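Local coordinates for protein alpha-1,3-glucanase (Bacillus circulans, PDB 5ZRU) that probably hydrolyses the alpha-1,3-linkages of alpha-1,3-glucan through the GH87 catalytic unit of a longer protein that also carries carbohydrate-binding modules, at residues I269-Y283 with F301-W315. Sequence-based numbering, arbitrary orientation.
Sequences ISFRVTGQLDFSHIY and FMDNFGTNSKVHNVW. With ZN (zinc ion), chain F; CA (calcium ion), chain L; PE5 (3,6,9,12,15,18,21,24-octaoxahexacosan-1-ol), chain C.
Two successive coils of the right-handed parallel beta-helix of the GH87 catalytic unit stack here, 269-283 on 301-315, with strand 277-280 running parallel to 310-312 (4°). Between the sheets the interior is aromatic: an edge of Phe271 meets the face of Phe305, and CE1 of Phe301 comes over the face of Phe279, 3.6 Å from Phe279 CE1. Phe271 and Phe301 lie side by side, rim to rim, their planes nearly parallel but stepped. CD2 of Leu277 sits over the rim of one Phe271 face.

On the face of strand 269-273 turned from this interior, polar side chains join the coils, Asp303 reaching in from a corner. Ser270 OG donates to Asp303 OD2 (2.5 Å), meeting it on the anti side. Bent at chi2 (-66°), the Arg272 chain lays its guanidinium flat against the Asp303 carboxylate, a long salt bridge of charges alone, while NH1 donates in the guanidinium plane to Asn304 OD1 (2.9 Å), approaching from above the amide carbonyl plane. Water 1 links NH1 to Asp303 OD1, and Asn304 ND2 is held by Asp327. A leucine in place of Arg272 would probably leave Asn304 OD1 without this donor and the Asp303 carboxylate without its stacked positive charge.

At the turn, Ser309 OG accepts from Leu277 N (2.9 Å) and donates to Phe305 O. Farther along, Asp278 OD2 and His312 NE2 bind zinc with His3 and water 3. The imidazole is fixed: ND1 donates in the ring plane to a lone pair of Asn313 OD1 (2.8 Å), and Ser280 CB sits over the ring face, 3.4 Å from its centroid. His281 NE2 lies 2.2 Å from an ion modelled as calcium, doubtfully at so short a distance, while Asn313 CB packs over the face of the His281 ring.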
ATOM      1  N   ILE A 269       4.262  13.956  -8.873  1.00  8.13           N
ATOM      2  CA  ILE A 269       4.039  14.220 -10.294  1.00 10.69           C
ATOM      3  C   ILE A 269       2.572  14.546 -10.529  1.00 10.49           C
ATOM      4  O   ILE A 269       1.687  13.781 -10.123  1.00 11.00           O
ATOM      5  CB  ILE A 269       4.474  13.021 -11.156  1.00  8.77           C
ATOM      6  CG1 ILE A 269       5.997  12.873 -11.105  1.00  9.77           C
ATOM      7  CG2 ILE A 269       4.001  13.201 -12.599  1.00 12.65           C
ATOM      8  CD1 ILE A 269       6.526  11.635 -11.887  1.00  9.83           C
ATOM      9  N   SER A 270       2.309  15.667 -11.203  1.00 10.06           N
ATOM     10  CA  SER A 270       0.956  16.032 -11.600  1.00 11.14           C
ATOM     11  C   SER A 270       0.854  15.881 -13.109  1.00 13.15           C
ATOM     12  O   SER A 270       1.535  16.598 -13.850  1.00 12.70           O
ATOM     13  CB  SER A 270       0.611  17.466 -11.181  1.00 11.57           C
ATOM     14  OG  SER A 270      -0.564  17.924 -11.849  1.00 12.83           O
ATOM     15  N   PHE A 271       0.014  14.948 -13.561  1.00 11.90           N
ATOM     16  CA  PHE A 271      -0.233  14.750 -14.988  1.00 12.51           C
ATOM     17  C   PHE A 271      -1.375  15.641 -15.458  1.00 12.41           C
ATOM     18  O   PHE A 271      -2.433  15.691 -14.819  1.00 10.12           O
ATOM     19  CB  PHE A 271      -0.603  13.299 -15.298  1.00  8.60           C
ATOM     20  CG  PHE A 271       0.509  12.297 -15.094  1.00 10.71           C
ATOM     21  CD1 PHE A 271       1.702  12.390 -15.800  1.00  9.50           C
ATOM     22  CD2 PHE A 271       0.318  11.212 -14.246  1.00 12.91           C
ATOM     23  CE1 PHE A 271       2.698  11.442 -15.640  1.00 10.97           C
ATOM     24  CE2 PHE A 271       1.309  10.261 -14.071  1.00 12.75           C
ATOM     25  CZ  PHE A 271       2.504  10.378 -14.769  1.00 12.74           C
ATOM     26  N   ARG A 272      -1.176  16.311 -16.590  1.00 11.23           N
ATOM     27  CA  ARG A 272      -2.242  17.031 -17.294  1.00 12.94           C
ATOM     28  C   ARG A 272      -2.307  16.468 -18.712  1.00 12.38           C
ATOM     29  O   ARG A 272      -1.872  17.105 -19.678  1.00 13.82           O
ATOM     30  CB  ARG A 272      -2.000  18.553 -17.289  1.00 14.83           C
ATOM     31  CG  ARG A 272      -1.928  19.163 -15.899  1.00 15.46           C
ATOM     32  CD  ARG A 272      -3.263  19.067 -15.176  1.00 15.50           C
ATOM     33  NE  ARG A 272      -3.205  19.671 -13.847  1.00 13.69           N
ATOM     34  CZ  ARG A 272      -4.203  19.640 -12.965  1.00 17.33           C
ATOM     35  NH1 ARG A 272      -5.341  19.024 -13.267  1.00 11.32           N
ATOM     36  NH2 ARG A 272      -4.060  20.223 -11.780  1.00 16.96           N
ATOM     37  N   VAL A 273      -2.820  15.246 -18.816  1.00 12.21           N
ATOM     38  CA  VAL A 273      -2.781  14.443 -20.034  1.00 12.45           C
ATOM     39  C   VAL A 273      -4.216  14.109 -20.433  1.00 13.55           C
ATOM     40  O   VAL A 273      -5.015  13.685 -19.590  1.00 14.34           O
ATOM     41  CB  VAL A 273      -1.963  13.153 -19.813  1.00 10.90           C
ATOM     42  CG1 VAL A 273      -2.078  12.211 -21.013  1.00 12.57           C
ATOM     43  CG2 VAL A 273      -0.490  13.491 -19.511  1.00 10.20           C
ATOM     44  N   THR A 274      -4.538  14.288 -21.720  1.00 11.78           N
ATOM     45  CA  THR A 274      -5.863  13.950 -22.225  1.00 11.72           C
ATOM     46  C   THR A 274      -5.883  12.693 -23.073  1.00 14.34           C
ATOM     47  O   THR A 274      -6.957  12.112 -23.256  1.00 15.47           O
ATOM     48  CB  THR A 274      -6.445  15.100 -23.060  1.00 14.16           C
ATOM     49  OG1 THR A 274      -5.548  15.424 -24.127  1.00 16.49           O
ATOM     50  CG2 THR A 274      -6.658  16.317 -22.200  1.00 18.31           C
ATOM     51  N   GLY A 275      -4.743  12.280 -23.616  1.00 12.56           N
ATOM     52  CA  GLY A 275      -4.683  11.044 -24.360  1.00 11.85           C
ATOM     53  C   GLY A 275      -4.037   9.949 -23.538  1.00 12.57           C
ATOM     54  O   GLY A 275      -4.485   9.656 -22.430  1.00 16.59           O
ATOM     55  N   GLN A 276      -2.975   9.347 -24.053  1.00 11.16           N
ATOM     56  CA  GLN A 276      -2.384   8.169 -23.437  1.00 10.18           C
ATOM     57  C   GLN A 276      -1.010   8.510 -22.886  1.00 14.46           C
ATOM     58  O   GLN A 276      -0.117   8.926 -23.634  1.00 13.06           O
ATOM     59  CB  GLN A 276      -2.282   7.022 -24.436  1.00 13.92           C
ATOM     60  CG  GLN A 276      -1.645   5.780 -23.854  1.00 12.11           C
ATOM     61  CD  GLN A 276      -1.493   4.688 -24.883  1.00 16.61           C
ATOM     62  OE1 GLN A 276      -0.808   4.863 -25.889  1.00 17.27           O
ATOM     63  NE2 GLN A 276      -2.157   3.561 -24.654  1.00 15.36           N
ATOM     64  N   LEU A 277      -0.835   8.323 -21.586  1.00 10.70           N
ATOM     65  CA  LEU A 277       0.497   8.387 -21.011  1.00 10.73           C
ATOM     66  C   LEU A 277       0.967   6.974 -20.697  1.00 12.39           C
ATOM     67  O   LEU A 277       0.163   6.084 -20.400  1.00  9.98           O
ATOM     68  CB  LEU A 277       0.521   9.270 -19.760  1.00 12.83           C
ATOM     69  CG  LEU A 277      -0.210   8.851 -18.489  1.00 15.62           C
ATOM     70  CD1 LEU A 277       0.703   8.013 -17.610  1.00 14.68           C
ATOM     71  CD2 LEU A 277      -0.698  10.093 -17.724  1.00 15.55           C
ATOM     72  N   ASP A 278       2.278   6.767 -20.804  1.00  8.52           N
ATOM     73  CA  ASP A 278       2.916   5.508 -20.428  1.00  9.90           C
ATOM     74  C   ASP A 278       4.146   5.883 -19.621  1.00  9.79           C
ATOM     75  O   ASP A 278       5.078   6.496 -20.153  1.00 11.98           O
ATOM     76  CB  ASP A 278       3.301   4.663 -21.649  1.00  9.68           C
ATOM     77  CG  ASP A 278       3.812   3.280 -21.252  1.00 13.89           C
ATOM     78  OD1 ASP A 278       2.989   2.421 -20.904  1.00 14.65           O
ATOM     79  OD2 ASP A 278       5.037   3.061 -21.244  1.00 13.98           O
ATOM     80  N   PHE A 279       4.129   5.554 -18.332  1.00  9.52           N
ATOM     81  CA  PHE A 279       5.164   5.978 -17.397  1.00  8.65           C
ATOM     82  C   PHE A 279       5.678   4.721 -16.722  1.00  8.63           C
ATOM     83  O   PHE A 279       4.883   3.966 -16.154  1.00  9.17           O
ATOM     84  CB  PHE A 279       4.579   6.967 -16.374  1.00  8.63           C
ATOM     85  CG  PHE A 279       5.598   7.611 -15.483  1.00 10.00           C
ATOM     86  CD1 PHE A 279       6.180   6.902 -14.438  1.00 11.99           C
ATOM     87  CD2 PHE A 279       5.948   8.948 -15.666  1.00  9.52           C
ATOM     88  CE1 PHE A 279       7.128   7.504 -13.604  1.00  9.14           C
ATOM     89  CE2 PHE A 279       6.895   9.557 -14.833  1.00 10.63           C
ATOM     90  CZ  PHE A 279       7.479   8.832 -13.809  1.00 10.75           C
ATOM     91  N   SER A 280       6.992   4.485 -16.778  1.00  7.39           N
ATOM     92  CA  SER A 280       7.455   3.188 -16.304  1.00  7.85           C
ATOM     93  C   SER A 280       8.909   3.232 -15.870  1.00 10.60           C
ATOM     94  O   SER A 280       9.678   4.112 -16.271  1.00  8.59           O
ATOM     95  CB  SER A 280       7.291   2.102 -17.377  1.00 10.35           C
ATOM     96  OG  SER A 280       8.126   2.346 -18.501  1.00  9.21           O
ATOM     97  N   HIS A 281       9.261   2.240 -15.038  1.00  7.89           N
ATOM     98  CA  HIS A 281      10.643   1.810 -14.800  1.00  9.29           C
ATOM     99  C   HIS A 281      11.443   2.861 -14.037  1.00 10.67           C
ATOM    100  O   HIS A 281      12.593   3.166 -14.365  1.00  7.32           O
ATOM    101  CB  HIS A 281      11.321   1.410 -16.111  1.00  8.10           C
ATOM    102  CG  HIS A 281      10.851   0.080 -16.604  1.00  9.58           C
ATOM    103  ND1 HIS A 281      11.008  -1.074 -15.866  1.00  9.39           N
ATOM    104  CD2 HIS A 281      10.170  -0.273 -17.718  1.00 11.29           C
ATOM    105  CE1 HIS A 281      10.471  -2.088 -16.520  1.00 12.59           C
ATOM    106  NE2 HIS A 281       9.958  -1.627 -17.647  1.00 14.35           N
ATOM    107  N   ILE A 282      10.823   3.383 -12.979  1.00  7.05           N
ATOM    108  CA  ILE A 282      11.383   4.459 -12.173  1.00  8.04           C
ATOM    109  C   ILE A 282      11.055   4.177 -10.720  1.00 10.31           C
ATOM    110  O   ILE A 282       9.955   3.702 -10.408  1.00  9.12           O
ATOM    111  CB  ILE A 282      10.808   5.820 -12.622  1.00 11.97           C
ATOM    112  CG1 ILE A 282      11.420   6.222 -13.967  1.00 11.84           C
ATOM    113  CG2 ILE A 282      11.026   6.909 -11.578  1.00 15.48           C
ATOM    114  CD1 ILE A 282      10.583   7.190 -14.742  1.00 11.41           C
ATOM    115  N   TYR A 283      12.017   4.437  -9.836  1.00  8.51           N
ATOM    116  CA  TYR A 283      11.770   4.545  -8.403  1.00  9.02           C
ATOM    117  C   TYR A 283      11.599   6.016  -8.033  1.00  9.22           C
ATOM    118  O   TYR A 283      12.350   6.870  -8.513  1.00 10.02           O
ATOM    119  CB  TYR A 283      12.924   3.930  -7.604  1.00  8.13           C
ATOM    120  CG  TYR A 283      12.879   4.268  -6.138  1.00 11.42           C
ATOM    121  CD1 TYR A 283      12.081   3.541  -5.259  1.00  9.79           C
ATOM    122  CD2 TYR A 283      13.634   5.323  -5.624  1.00 10.50           C
ATOM    123  CE1 TYR A 283      12.027   3.856  -3.907  1.00  8.90           C
ATOM    124  CE2 TYR A 283      13.579   5.648  -4.269  1.00 11.08           C
ATOM    125  CZ  TYR A 283      12.783   4.909  -3.421  1.00 10.59           C
ATOM    126  OH  TYR A 283      12.736   5.225  -2.076  1.00 12.05           O
ATOM    127  N   PHE A 301       1.667  10.264  -7.888  1.00  8.36           N
ATOM    128  CA  PHE A 301       1.091  10.563  -9.195  1.00  9.54           C
ATOM    129  C   PHE A 301      -0.298  11.151  -8.989  1.00 11.17           C
ATOM    130  O   PHE A 301      -1.095  10.585  -8.236  1.00 10.10           O
ATOM    131  CB  PHE A 301       0.993   9.298 -10.063  1.00  7.27           C
ATOM    132  CG  PHE A 301       2.307   8.611 -10.302  1.00  9.96           C
ATOM    133  CD1 PHE A 301       3.168   9.050 -11.297  1.00 11.94           C
ATOM    134  CD2 PHE A 301       2.675   7.509  -9.543  1.00  9.78           C
ATOM    135  CE1 PHE A 301       4.377   8.398 -11.530  1.00 10.77           C
ATOM    136  CE2 PHE A 301       3.879   6.850  -9.773  1.00 10.25           C
ATOM    137  CZ  PHE A 301       4.734   7.300 -10.764  1.00 11.84           C
ATOM    138  N   MET A 302      -0.602  12.251  -9.687  1.00  8.10           N
ATOM    139  CA  MET A 302      -1.801  13.040  -9.420  1.00 11.81           C
ATOM    140  C   MET A 302      -2.450  13.534 -10.706  1.00  9.29           C
ATOM    141  O   MET A 302      -1.796  13.667 -11.742  1.00 11.27           O
ATOM    142  CB  MET A 302      -1.482  14.280  -8.569  1.00 11.08           C
ATOM    143  CG  MET A 302      -0.957  13.995  -7.195  1.00 18.71           C
ATOM    144  SD  MET A 302      -0.427  15.530  -6.386  1.00 13.46           S
ATOM    145  CE  MET A 302       1.287  15.668  -6.928  1.00 12.16           C
ATOM    146  N   ASP A 303      -3.759  13.802 -10.602  1.00 10.51           N
ATOM    147  CA  ASP A 303      -4.576  14.613 -11.518  1.00 11.02           C
ATOM    148  C   ASP A 303      -5.052  13.850 -12.758  1.00  9.46           C
ATOM    149  O   ASP A 303      -5.793  12.873 -12.605  1.00 10.61           O
ATOM    150  CB  ASP A 303      -3.834  15.908 -11.852  1.00  9.02           C
ATOM    151  CG  ASP A 303      -3.624  16.758 -10.613  1.00 14.61           C
ATOM    152  OD1 ASP A 303      -4.611  16.939  -9.860  1.00 13.80           O
ATOM    153  OD2 ASP A 303      -2.490  17.214 -10.366  1.00 12.25           O
ATOM    154  N   ASN A 304      -4.682  14.270 -13.981  1.00  9.32           N
ATOM    155  CA  ASN A 304      -5.378  13.837 -15.206  1.00 10.11           C
ATOM    156  C   ASN A 304      -4.596  12.746 -15.943  1.00 10.91           C
ATOM    157  O   ASN A 304      -3.602  13.031 -16.612  1.00 11.49           O
ATOM    158  CB  ASN A 304      -5.621  15.017 -16.147  1.00  9.13           C
ATOM    159  CG  ASN A 304      -6.340  16.164 -15.480  1.00 11.13           C
ATOM    160  OD1 ASN A 304      -5.862  17.298 -15.500  1.00 13.67           O
ATOM    161  ND2 ASN A 304      -7.501  15.888 -14.906  1.00 10.46           N
ATOM    162  N   PHE A 305      -5.087  11.510 -15.886  1.00 11.09           N
ATOM    163  CA  PHE A 305      -4.343  10.369 -16.404  1.00 12.38           C
ATOM    164  C   PHE A 305      -4.794   9.930 -17.802  1.00 11.48           C
ATOM    165  O   PHE A 305      -4.220   8.989 -18.353  1.00 16.23           O
ATOM    166  CB  PHE A 305      -4.449   9.180 -15.436  1.00 10.01           C
ATOM    167  CG  PHE A 305      -3.647   9.324 -14.148  1.00  9.72           C
ATOM    168  CD1 PHE A 305      -4.027  10.223 -13.162  1.00  9.07           C
ATOM    169  CD2 PHE A 305      -2.543   8.507 -13.909  1.00 10.20           C
ATOM    170  CE1 PHE A 305      -3.310  10.334 -11.966  1.00  8.01           C
ATOM    171  CE2 PHE A 305      -1.818   8.601 -12.708  1.00  9.46           C
ATOM    172  CZ  PHE A 305      -2.204   9.516 -11.738  1.00 11.32           C
ATOM    173  N   GLY A 306      -5.799  10.573 -18.391  1.00 11.32           N
ATOM    174  CA  GLY A 306      -6.128  10.284 -19.784  1.00 12.01           C
ATOM    175  C   GLY A 306      -6.857   8.964 -19.999  1.00 15.23           C
ATOM    176  O   GLY A 306      -7.541   8.446 -19.113  1.00 14.94           O
ATOM    177  N   THR A 307      -6.691   8.410 -21.204  1.00 11.25           N
ATOM    178  CA  THR A 307      -7.451   7.252 -21.669  1.00 11.79           C
ATOM    179  C   THR A 307      -6.510   6.131 -22.102  1.00 10.76           C
ATOM    180  O   THR A 307      -5.608   6.351 -22.919  1.00 12.50           O
ATOM    181  CB  THR A 307      -8.376   7.644 -22.834  1.00 15.83           C
ATOM    182  OG1 THR A 307      -9.382   8.543 -22.361  1.00 16.13           O
ATOM    183  CG2 THR A 307      -9.055   6.415 -23.434  1.00 12.76           C
ATOM    184  N   ASN A 308      -6.744   4.929 -21.564  1.00 11.21           N
ATOM    185  CA  ASN A 308      -5.898   3.749 -21.785  1.00 11.90           C
ATOM    186  C   ASN A 308      -4.435   4.013 -21.451  1.00 10.70           C
ATOM    187  O   ASN A 308      -3.529   3.500 -22.109  1.00 12.12           O
ATOM    188  CB  ASN A 308      -6.030   3.220 -23.217  1.00 12.04           C
ATOM    189  CG  ASN A 308      -7.335   2.511 -23.440  1.00 16.17           C
ATOM    190  OD1 ASN A 308      -8.045   2.210 -22.482  1.00 16.44           O
ATOM    191  ND2 ASN A 308      -7.665   2.236 -24.700  1.00 16.24           N
ATOM    192  N   SER A 309      -4.199   4.798 -20.403  1.00 11.82           N
ATOM    193  CA  SER A 309      -2.831   5.043 -19.966  1.00  9.64           C
ATOM    194  C   SER A 309      -2.318   3.885 -19.113  1.00  8.35           C
ATOM    195  O   SER A 309      -3.078   3.047 -18.632  1.00 10.48           O
ATOM    196  CB  SER A 309      -2.740   6.358 -19.192  1.00 11.95           C
ATOM    197  OG  SER A 309      -3.077   7.460 -20.029  1.00 11.10           O
ATOM    198  N   LYS A 310      -0.995   3.828 -18.957  1.00 10.40           N
ATOM    199  CA  LYS A 310      -0.377   2.856 -18.069  1.00 11.57           C
ATOM    200  C   LYS A 310       0.691   3.539 -17.237  1.00 11.62           C
ATOM    201  O   LYS A 310       1.508   4.293 -17.773  1.00 11.29           O
ATOM    202  CB  LYS A 310       0.271   1.701 -18.841  1.00 12.31           C
ATOM    203  CG  LYS A 310      -0.646   0.864 -19.693  1.00 16.74           C
ATOM    204  CD  LYS A 310      -0.070  -0.549 -19.798  1.00 23.61           C
ATOM    205  CE  LYS A 310      -1.027  -1.512 -20.486  1.00 30.70           C
ATOM    206  NZ  LYS A 310      -1.032  -1.342 -21.960  1.00 34.34           N
ATOM    207  N   VAL A 311       0.688   3.271 -15.936  1.00 11.59           N
ATOM    208  CA  VAL A 311       1.844   3.519 -15.081  1.00 10.17           C
ATOM    209  C   VAL A 311       2.252   2.148 -14.570  1.00 11.81           C
ATOM    210  O   VAL A 311       1.480   1.497 -13.853  1.00  9.93           O
ATOM    211  CB  VAL A 311       1.543   4.486 -13.925  1.00  8.59           C
ATOM    212  CG1 VAL A 311       2.833   4.792 -13.134  1.00  9.26           C
ATOM    213  CG2 VAL A 311       0.899   5.768 -14.443  1.00 12.49           C
ATOM    214  N   HIS A 312       3.431   1.675 -14.968  1.00  7.25           N
ATOM    215  CA  HIS A 312       3.758   0.286 -14.702  1.00  8.50           C
ATOM    216  C   HIS A 312       5.234   0.139 -14.365  1.00 10.13           C
ATOM    217  O   HIS A 312       6.066   0.948 -14.773  1.00  6.42           O
ATOM    218  CB  HIS A 312       3.385  -0.603 -15.903  1.00  7.73           C
ATOM    219  CG  HIS A 312       4.203  -0.354 -17.133  1.00 10.47           C
ATOM    220  ND1 HIS A 312       5.389  -1.012 -17.383  1.00 10.82           N
ATOM    221  CD2 HIS A 312       3.990   0.456 -18.201  1.00  9.65           C
ATOM    222  CE1 HIS A 312       5.874  -0.619 -18.547  1.00  9.71           C
ATOM    223  NE2 HIS A 312       5.045   0.270 -19.065  1.00  9.97           N
ATOM    224  N   ASN A 313       5.543  -0.895 -13.585  1.00  8.66           N
ATOM    225  CA  ASN A 313       6.922  -1.153 -13.173  1.00  8.22           C
ATOM    226  C   ASN A 313       7.530   0.088 -12.516  1.00 10.13           C
ATOM    227  O   ASN A 313       8.623   0.536 -12.861  1.00  8.28           O
ATOM    228  CB  ASN A 313       7.764  -1.614 -14.366  1.00  8.74           C
ATOM    229  CG  ASN A 313       7.295  -2.942 -14.922  1.00 10.80           C
ATOM    230  OD1 ASN A 313       6.384  -2.999 -15.749  1.00 13.13           O
ATOM    231  ND2 ASN A 313       7.923  -4.020 -14.471  1.00 10.11           N
ATOM    232  N   VAL A 314       6.788   0.675 -11.582  1.00  9.20           N
ATOM    233  CA  VAL A 314       7.316   1.779 -10.794  1.00  9.54           C
ATOM    234  C   VAL A 314       7.379   1.343  -9.335  1.00  8.45           C
ATOM    235  O   VAL A 314       6.730   0.383  -8.906  1.00  9.09           O
ATOM    236  CB  VAL A 314       6.490   3.080 -10.945  1.00  9.93           C
ATOM    237  CG1 VAL A 314       6.552   3.614 -12.383  1.00  8.86           C
ATOM    238  CG2 VAL A 314       5.030   2.878 -10.484  1.00  8.86           C
ATOM    239  N   TRP A 315       8.179   2.079  -8.571  1.00  8.18           N
ATOM    240  CA  TRP A 315       8.411   1.823  -7.153  1.00  7.08           C
ATOM    241  C   TRP A 315       8.314   3.186  -6.479  1.00  8.82           C
ATOM    242  O   TRP A 315       9.158   4.052  -6.722  1.00  8.98           O
ATOM    243  CB  TRP A 315       9.784   1.180  -6.949  1.00  7.41           C
ATOM    244  CG  TRP A 315      10.060   0.607  -5.586  1.00  7.84           C
ATOM    245  CD1 TRP A 315       9.326   0.786  -4.445  1.00 10.46           C
ATOM    246  CD2 TRP A 315      11.158  -0.242  -5.230  1.00  9.22           C
ATOM    247  NE1 TRP A 315       9.899   0.087  -3.402  1.00  9.42           N
ATOM    248  CE2 TRP A 315      11.024  -0.552  -3.864  1.00  9.46           C
ATOM    249  CE3 TRP A 315      12.246  -0.774  -5.942  1.00  8.34           C
ATOM    250  CZ2 TRP A 315      11.940  -1.368  -3.187  1.00 10.30           C
ATOM    251  CZ3 TRP A 315      13.151  -1.596  -5.271  1.00  8.78           C
ATOM    252  CH2 TRP A 315      12.987  -1.888  -3.910  1.00 10.04           C
TER
HETATM  253 ZN    ZN F 604       5.250   1.079 -20.976  1.00 13.88          ZN
HETATM  254 CA    CA L 610       9.190  -2.738 -19.353  1.00 22.98          CA
HETATM  255  C48 PE5 C 601      15.995  14.051   0.706  1.00 21.35           C
HETATM  256  C50 PE5 C 601      15.035  13.371   1.689  1.00 21.41           C
HETATM  257  O1  PE5 C 601      15.621  13.299   2.962  1.00 28.07           O
HETATM  258  C1  PE5 C 601      14.800  12.757   3.960  1.00 25.78           C
HETATM  259  C2  PE5 C 601      15.589  12.536   5.254  1.00 22.90           C
HETATM  260  O2  PE5 C 601      16.580  11.571   5.044  1.00 21.48           O
HETATM  261  C3  PE5 C 601      17.474  11.375   6.102  1.00 23.37           C
HETATM  262  C4  PE5 C 601      18.534  10.342   5.698  1.00 22.27           C
HETATM  263  O3  PE5 C 601      17.913   9.145   5.310  1.00 27.46           O
HETATM  264  C5  PE5 C 601      18.761   8.073   4.994  1.00 20.78           C
HETATM  265  C6  PE5 C 601      18.340   7.425   3.667  1.00 31.37           C
HETATM  266  O4  PE5 C 601      17.380   6.417   3.851  1.00 30.13           O
HETATM  267  C7  PE5 C 601      16.351   6.366   2.896  1.00 27.79           C
HETATM  268  C8  PE5 C 601      16.933   6.309   1.482  1.00 30.45           C
HETATM  269  O5  PE5 C 601      15.936   6.616   0.559  1.00 33.05           O
HETATM  270  C9  PE5 C 601      16.393   6.859  -0.744  1.00 30.07           C
HETATM  271  C10 PE5 C 601      16.051   5.655  -1.612  1.00 27.79           C
HETATM  272  O6  PE5 C 601      17.211   5.193  -2.237  1.00 27.56           O
HETATM  273  C11 PE5 C 601      17.151   3.866  -2.673  1.00 27.21           C
HETATM  274  C12 PE5 C 601      18.539   3.380  -3.064  1.00 25.99           C
HETATM  275  O7  PE5 C 601      18.488   3.061  -4.420  1.00 24.43           O
HETATM  276  C13 PE5 C 601      19.195   1.912  -4.787  1.00 21.91           C
HETATM  277  C14 PE5 C 601      19.581   2.040  -6.259  1.00 23.80           C
HETATM  278  O8  PE5 C 601      19.873   3.384  -6.519  1.00 25.64           O
HETATM  279  C15 PE5 C 601      20.184   3.697  -7.851  1.00 24.84           C
HETATM  280  C16 PE5 C 601      21.628   4.215  -7.929  1.00 22.55           C
HETATM  281  O52 PE5 C 601      21.651   5.599  -8.144  1.00 32.17           O
HETATM  282  O   HOH W   1      -6.885  18.156 -10.793  1.00 14.42           O
HETATM  283  O   HOH W   2      -7.465  12.849 -18.405  1.00 16.81           O
HETATM  284  O   HOH W   3       7.357   1.007 -21.218  1.00 14.62           O
HETATM  285  O   HOH W   4       7.343  -3.926 -19.064  1.00 23.76           O
HETATM  286  O   HOH W   5       8.504  -1.092 -20.922  1.00 21.38           O